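Local coordinates for Serine/threonine-protein kinase Tel1 (Chaetomium thermophilum, PDB 6SKY) that probably phosphorylates serine or threonine in [ST]-Q sequences of its substrates, including histone H2A, to activate checkpoint signalling after DNA damage, at residues 2200-2214 with 2226-2240. Sequence-based numbering, arbitrary orientation.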
loop_
_atom_site.group_PDB
_atom_site.type_symbol
_atom_site.label_atom_id
_atom_site.label_comp_id
_atom_site.label_asym_id
_atom_site.label_seq_id
_atom_site.Cartn_x
_atom_site.Cartn_y
_atom_site.Cartn_z
ATOM N N LEU A 2200 -1.761 40.675 -5.065
ATOM C CA LEU A 2200 -2.526 39.672 -4.343
ATOM C C LEU A 2200 -1.633 38.941 -3.355
ATOM O O LEU A 2200 -0.465 38.670 -3.642
ATOM C CB LEU A 2200 -3.151 38.662 -5.304
ATOM C CG LEU A 2200 -4.203 39.174 -6.273
ATOM C CD1 LEU A 2200 -4.525 38.097 -7.260
ATOM C CD2 LEU A 2200 -5.429 39.568 -5.520
ATOM N N SER A 2201 -2.188 38.616 -2.197
ATOM C CA SER A 2201 -1.501 37.828 -1.183
ATOM C C SER A 2201 -2.221 36.492 -1.103
ATOM O O SER A 2201 -3.206 36.348 -0.382
ATOM C CB SER A 2201 -1.497 38.537 0.149
ATOM O OG SER A 2201 -0.921 39.822 0.032
ATOM N N VAL A 2202 -1.735 35.515 -1.859
ATOM C CA VAL A 2202 -2.376 34.209 -1.900
ATOM C C VAL A 2202 -1.357 33.104 -1.683
ATOM O O VAL A 2202 -1.573 31.966 -2.100
ATOM C CB VAL A 2202 -3.117 33.992 -3.228
ATOM C CG1 VAL A 2202 -4.303 34.913 -3.327
ATOM C CG2 VAL A 2202 -2.179 34.210 -4.383
ATOM N N ASP A 2203 -0.242 33.417 -1.030
ATOM C CA ASP A 2203 0.791 32.404 -0.862
ATOM C C ASP A 2203 0.465 31.419 0.248
ATOM O O ASP A 2203 0.850 30.253 0.156
ATOM C CB ASP A 2203 2.137 33.064 -0.593
ATOM C CG ASP A 2203 2.030 34.198 0.381
ATOM O OD1 ASP A 2203 1.034 34.940 0.305
ATOM O OD2 ASP A 2203 2.936 34.349 1.227
ATOM N N ALA A 2204 -0.249 31.852 1.286
ATOM C CA ALA A 2204 -0.527 30.963 2.406
ATOM C C ALA A 2204 -1.517 29.873 2.026
ATOM O O ALA A 2204 -1.313 28.705 2.360
ATOM C CB ALA A 2204 -1.043 31.762 3.591
ATOM N N ALA A 2205 -2.583 30.224 1.310
ATOM C CA ALA A 2205 -3.561 29.218 0.906
ATOM C C ALA A 2205 -2.985 28.265 -0.130
ATOM O O ALA A 2205 -3.275 27.064 -0.112
ATOM C CB ALA A 2205 -4.809 29.900 0.370
ATOM N N ILE A 2206 -2.136 28.770 -1.018
ATOM C CA ILE A 2206 -1.549 27.923 -2.044
ATOM C C ILE A 2206 -0.499 26.997 -1.443
ATOM O O ILE A 2206 -0.399 25.819 -1.816
ATOM C CB ILE A 2206 -0.982 28.801 -3.167
ATOM C CG1 ILE A 2206 -2.132 29.423 -3.952
ATOM C CG2 ILE A 2206 -0.103 28.000 -4.067
ATOM C CD1 ILE A 2206 -1.706 30.381 -4.994
ATOM N N LYS A 2207 0.270 27.490 -0.475
ATOM C CA LYS A 2207 1.226 26.621 0.193
ATOM C C LYS A 2207 0.531 25.614 1.093
ATOM O O LYS A 2207 1.013 24.486 1.238
ATOM C CB LYS A 2207 2.233 27.456 0.971
ATOM C CG LYS A 2207 3.232 28.147 0.071
ATOM C CD LYS A 2207 4.289 28.889 0.858
ATOM C CE LYS A 2207 3.682 30.006 1.678
ATOM N NZ LYS A 2207 4.698 30.763 2.448
ATOM N N MET A 2208 -0.615 25.966 1.666
ATOM C CA MET A 2208 -1.369 24.974 2.416
ATOM C C MET A 2208 -1.952 23.907 1.506
ATOM O O MET A 2208 -2.033 22.740 1.895
ATOM C CB MET A 2208 -2.471 25.644 3.214
ATOM C CG MET A 2208 -3.367 24.664 3.918
ATOM S SD MET A 2208 -4.231 25.428 5.276
ATOM C CE MET A 2208 -2.872 26.330 5.984
ATOM N N GLU A 2209 -2.351 24.273 0.291
ATOM C CA GLU A 2209 -2.790 23.256 -0.657
ATOM C C GLU A 2209 -1.647 22.328 -1.044
ATOM O O GLU A 2209 -1.839 21.115 -1.182
ATOM C CB GLU A 2209 -3.392 23.916 -1.889
ATOM C CG GLU A 2209 -3.833 22.938 -2.945
ATOM C CD GLU A 2209 -4.656 21.797 -2.377
ATOM O OE1 GLU A 2209 -5.552 22.063 -1.546
ATOM O OE2 GLU A 2209 -4.403 20.631 -2.759
ATOM N N ALA A 2210 -0.448 22.878 -1.222
ATOM C CA ALA A 2210 0.704 22.030 -1.510
ATOM C C ALA A 2210 0.993 21.074 -0.361
ATOM O O ALA A 2210 1.312 19.898 -0.580
ATOM C CB ALA A 2210 1.920 22.893 -1.805
ATOM N N ALA A 2211 0.888 21.561 0.874
ATOM C CA ALA A 2211 1.084 20.694 2.026
ATOM C C ALA A 2211 0.027 19.604 2.086
ATOM O O ALA A 2211 0.319 18.471 2.475
ATOM C CB ALA A 2211 1.076 21.514 3.308
ATOM N N ASN A 2212 -1.209 19.922 1.711
ATOM C CA ASN A 2212 -2.256 18.905 1.683
ATOM C C ASN A 2212 -1.955 17.828 0.656
ATOM O O ASN A 2212 -2.170 16.639 0.909
ATOM C CB ASN A 2212 -3.601 19.545 1.386
ATOM C CG ASN A 2212 -4.224 20.153 2.594
ATOM O OD1 ASN A 2212 -4.048 19.664 3.697
ATOM N ND2 ASN A 2212 -4.968 21.224 2.400
ATOM N N ALA A 2213 -1.462 18.222 -0.514
ATOM C CA ALA A 2213 -1.079 17.235 -1.517
ATOM C C ALA A 2213 0.025 16.322 -0.998
ATOM O O ALA A 2213 -0.050 15.094 -1.131
ATOM C CB ALA A 2213 -0.645 17.939 -2.794
ATOM N N LEU A 2214 1.060 16.907 -0.388
ATOM C CA LEU A 2214 2.128 16.103 0.200
ATOM C C LEU A 2214 1.585 15.123 1.229
ATOM O O LEU A 2214 1.908 13.936 1.197
ATOM C CB LEU A 2214 3.181 16.999 0.838
ATOM C CG LEU A 2214 4.145 17.685 -0.115
ATOM C CD1 LEU A 2214 5.117 18.539 0.645
ATOM C CD2 LEU A 2214 4.862 16.657 -0.925
ATOM N N MET A 2226 6.350 22.060 5.875
ATOM C CA MET A 2226 5.751 23.085 5.033
ATOM C C MET A 2226 4.728 23.913 5.796
ATOM O O MET A 2226 4.702 25.144 5.676
ATOM C CB MET A 2226 5.119 22.414 3.826
ATOM C CG MET A 2226 5.074 23.258 2.612
ATOM S SD MET A 2226 4.908 22.279 1.134
ATOM C CE MET A 2226 4.891 23.605 -0.052
ATOM N N LEU A 2227 3.884 23.265 6.597
ATOM C CA LEU A 2227 2.910 24.010 7.386
ATOM C C LEU A 2227 3.586 24.868 8.441
ATOM O O LEU A 2227 3.157 25.994 8.699
ATOM C CB LEU A 2227 1.919 23.062 8.043
ATOM C CG LEU A 2227 0.881 22.354 7.190
ATOM C CD1 LEU A 2227 0.082 21.463 8.068
ATOM C CD2 LEU A 2227 0.000 23.352 6.514
ATOM N N GLN A 2228 4.640 24.357 9.072
ATOM C CA GLN A 2228 5.352 25.163 10.057
ATOM C C GLN A 2228 6.041 26.353 9.416
ATOM O O GLN A 2228 6.161 27.406 10.044
ATOM C CB GLN A 2228 6.364 24.309 10.798
ATOM C CG GLN A 2228 5.754 23.345 11.765
ATOM C CD GLN A 2228 6.749 22.363 12.282
ATOM O OE1 GLN A 2228 7.791 22.155 11.682
ATOM N NE2 GLN A 2228 6.444 21.754 13.407
ATOM N N ALA A 2229 6.509 26.210 8.178
ATOM C CA ALA A 2229 7.057 27.357 7.468
ATOM C C ALA A 2229 5.979 28.382 7.153
ATOM O O ALA A 2229 6.226 29.587 7.232
ATOM C CB ALA A 2229 7.748 26.899 6.193
ATOM N N ILE A 2230 4.785 27.929 6.769
ATOM C CA ILE A 2230 3.669 28.861 6.601
ATOM C C ILE A 2230 3.415 29.616 7.891
ATOM O O ILE A 2230 3.167 30.823 7.885
ATOM C CB ILE A 2230 2.395 28.129 6.150
ATOM C CG1 ILE A 2230 2.570 27.486 4.795
ATOM C CG2 ILE A 2230 1.247 29.080 6.076
ATOM C CD1 ILE A 2230 1.392 26.684 4.423
ATOM N N ASP A 2231 3.449 28.915 9.018
ATOM C CA ASP A 2231 3.113 29.562 10.281
ATOM C C ASP A 2231 4.209 30.503 10.750
ATOM O O ASP A 2231 3.923 31.501 11.416
ATOM C CB ASP A 2231 2.835 28.517 11.351
ATOM C CG ASP A 2231 2.697 29.124 12.719
ATOM O OD1 ASP A 2231 1.911 30.080 12.867
ATOM O OD2 ASP A 2231 3.375 28.652 13.653
ATOM N N LYS A 2232 5.462 30.208 10.419
ATOM C CA LYS A 2232 6.567 31.029 10.899
ATOM C C LYS A 2232 6.640 32.349 10.145
ATOM O O LYS A 2232 6.479 33.421 10.734
ATOM C CB LYS A 2232 7.875 30.253 10.767
ATOM C CG LYS A 2232 9.111 31.072 11.001
ATOM C CD LYS A 2232 10.342 30.284 10.601
ATOM C CE LYS A 2232 11.596 31.135 10.663
ATOM N NZ LYS A 2232 12.779 30.405 10.131
ATOM N N ASP A 2233 6.866 32.292 8.837
ATOM C CA ASP A 2233 7.063 33.491 8.028
ATOM C C ASP A 2233 5.906 33.615 7.043
ATOM O O ASP A 2233 6.000 33.206 5.887
ATOM C CB ASP A 2233 8.416 33.444 7.303
ATOM C CG ASP A 2233 8.872 34.813 6.821
ATOM O OD1 ASP A 2233 9.526 35.533 7.604
ATOM O OD2 ASP A 2233 8.575 35.172 5.662
ATOM N N SER A 2234 4.815 34.208 7.512
ATOM C CA SER A 2234 3.681 34.583 6.679
ATOM C C SER A 2234 2.741 35.422 7.525
ATOM O O SER A 2234 2.668 35.249 8.745
ATOM C CB SER A 2234 2.948 33.363 6.112
ATOM O OG SER A 2234 2.275 33.685 4.909
ATOM N N SER A 2235 2.040 36.339 6.873
ATOM C CA SER A 2235 1.155 37.280 7.550
ATOM C C SER A 2235 -0.278 36.884 7.211
ATOM O O SER A 2235 -0.874 37.405 6.271
ATOM C CB SER A 2235 1.463 38.715 7.133
ATOM O OG SER A 2235 0.759 39.646 7.935
ATOM N N LEU A 2236 -0.832 35.968 7.999
ATOM C CA LEU A 2236 -2.154 35.418 7.727
ATOM C C LEU A 2236 -3.270 36.437 7.877
ATOM O O LEU A 2236 -4.432 36.081 7.662
ATOM C CB LEU A 2236 -2.418 34.232 8.649
ATOM C CG LEU A 2236 -1.337 33.158 8.628
ATOM C CD1 LEU A 2236 -1.730 32.023 9.525
ATOM C CD2 LEU A 2236 -1.114 32.671 7.223
ATOM N N LYS A 2237 -2.959 37.678 8.240
ATOM C CA LYS A 2237 -3.969 38.722 8.363
ATOM C C LYS A 2237 -4.160 39.456 7.041
ATOM O O LYS A 2237 -5.282 39.572 6.539
ATOM C CB LYS A 2237 -3.574 39.696 9.476
ATOM C CG LYS A 2237 -3.291 39.016 10.804
ATOM C CD LYS A 2237 -2.666 39.977 11.803
ATOM C CE LYS A 2237 -2.192 39.239 13.044
ATOM N NZ LYS A 2237 -1.465 40.136 13.980
ATOM N N LYS A 2238 -3.068 39.952 6.464
ATOM C CA LYS A 2238 -3.108 40.639 5.177
ATOM C C LYS A 2238 -2.986 39.591 4.079
ATOM O O LYS A 2238 -1.917 39.343 3.525
ATOM C CB LYS A 2238 -2.005 41.683 5.103
ATOM C CG LYS A 2238 -2.106 42.716 6.211
ATOM C CD LYS A 2238 -0.963 43.714 6.184
ATOM C CE LYS A 2238 -1.072 44.674 7.356
ATOM N NZ LYS A 2238 0.102 45.580 7.461
ATOM N N GLN A 2239 -4.119 38.971 3.762
ATOM C CA GLN A 2239 -4.127 37.805 2.886
ATOM C C GLN A 2239 -5.508 37.667 2.276
ATOM O O GLN A 2239 -6.468 37.388 2.997
ATOM C CB GLN A 2239 -3.767 36.547 3.675
ATOM C CG GLN A 2239 -3.081 35.461 2.887
ATOM C CD GLN A 2239 -1.580 35.575 2.946
ATOM O OE1 GLN A 2239 -1.042 36.400 3.669
ATOM N NE2 GLN A 2239 -0.893 34.747 2.185
ATOM N N SER A 2240 -5.620 37.871 0.969
ATOM C CA SER A 2240 -6.823 37.450 0.273
ATOM C C SER A 2240 -6.852 35.929 0.209
ATOM O O SER A 2240 -5.819 35.267 0.319
ATOM C CB SER A 2240 -6.875 38.058 -1.121
ATOM O OG SER A 2240 -5.572 38.248 -1.625
#
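Met2226 and Ile2230, one turn apart, bury the most surface in this antiparallel helical hairpin of the FAT domain's alpha solenoid, where the axes of helices 2203-2214 and 2226-2232 approach to 9.5 Å at 164°. Met2226 is a knob in the hole formed by Lys2207, Ala2210, Ala2211 and Leu2214. Its slender thioether lies along the flank of the partner helix, CE 3.5 Å from Ala2210 CB, carried there by an extended chain that leaves CB with CG opposite the backbone N (chi1 -151°). The small alanine methyls let the backbones come close, Ala2211 CA and Met2226 CA being 6.0 Å apart, while the side chain of Leu2214 crosses that of Met2226 at about a right angle, CD1 meeting SD. The long CG1-CD1 branch of Ile2230 reaches the backbone between Lys2207 and Met2208, alongside the aliphatic part of Lys2207, which runs past it in the opposite direction. Leu2227, branched enough to touch two helices, sets CD2 over Ala2211 CB and also meets Ile2252 of helix 2245-2259. Beyond the helix end, the chain folds back to Ser2201, where the Ser2240 hydroxyl supplies a donor for a loop carbonyl: OG lies 3.3 Å from Ser2201 O, above the carbonyl plane, 61° out of it.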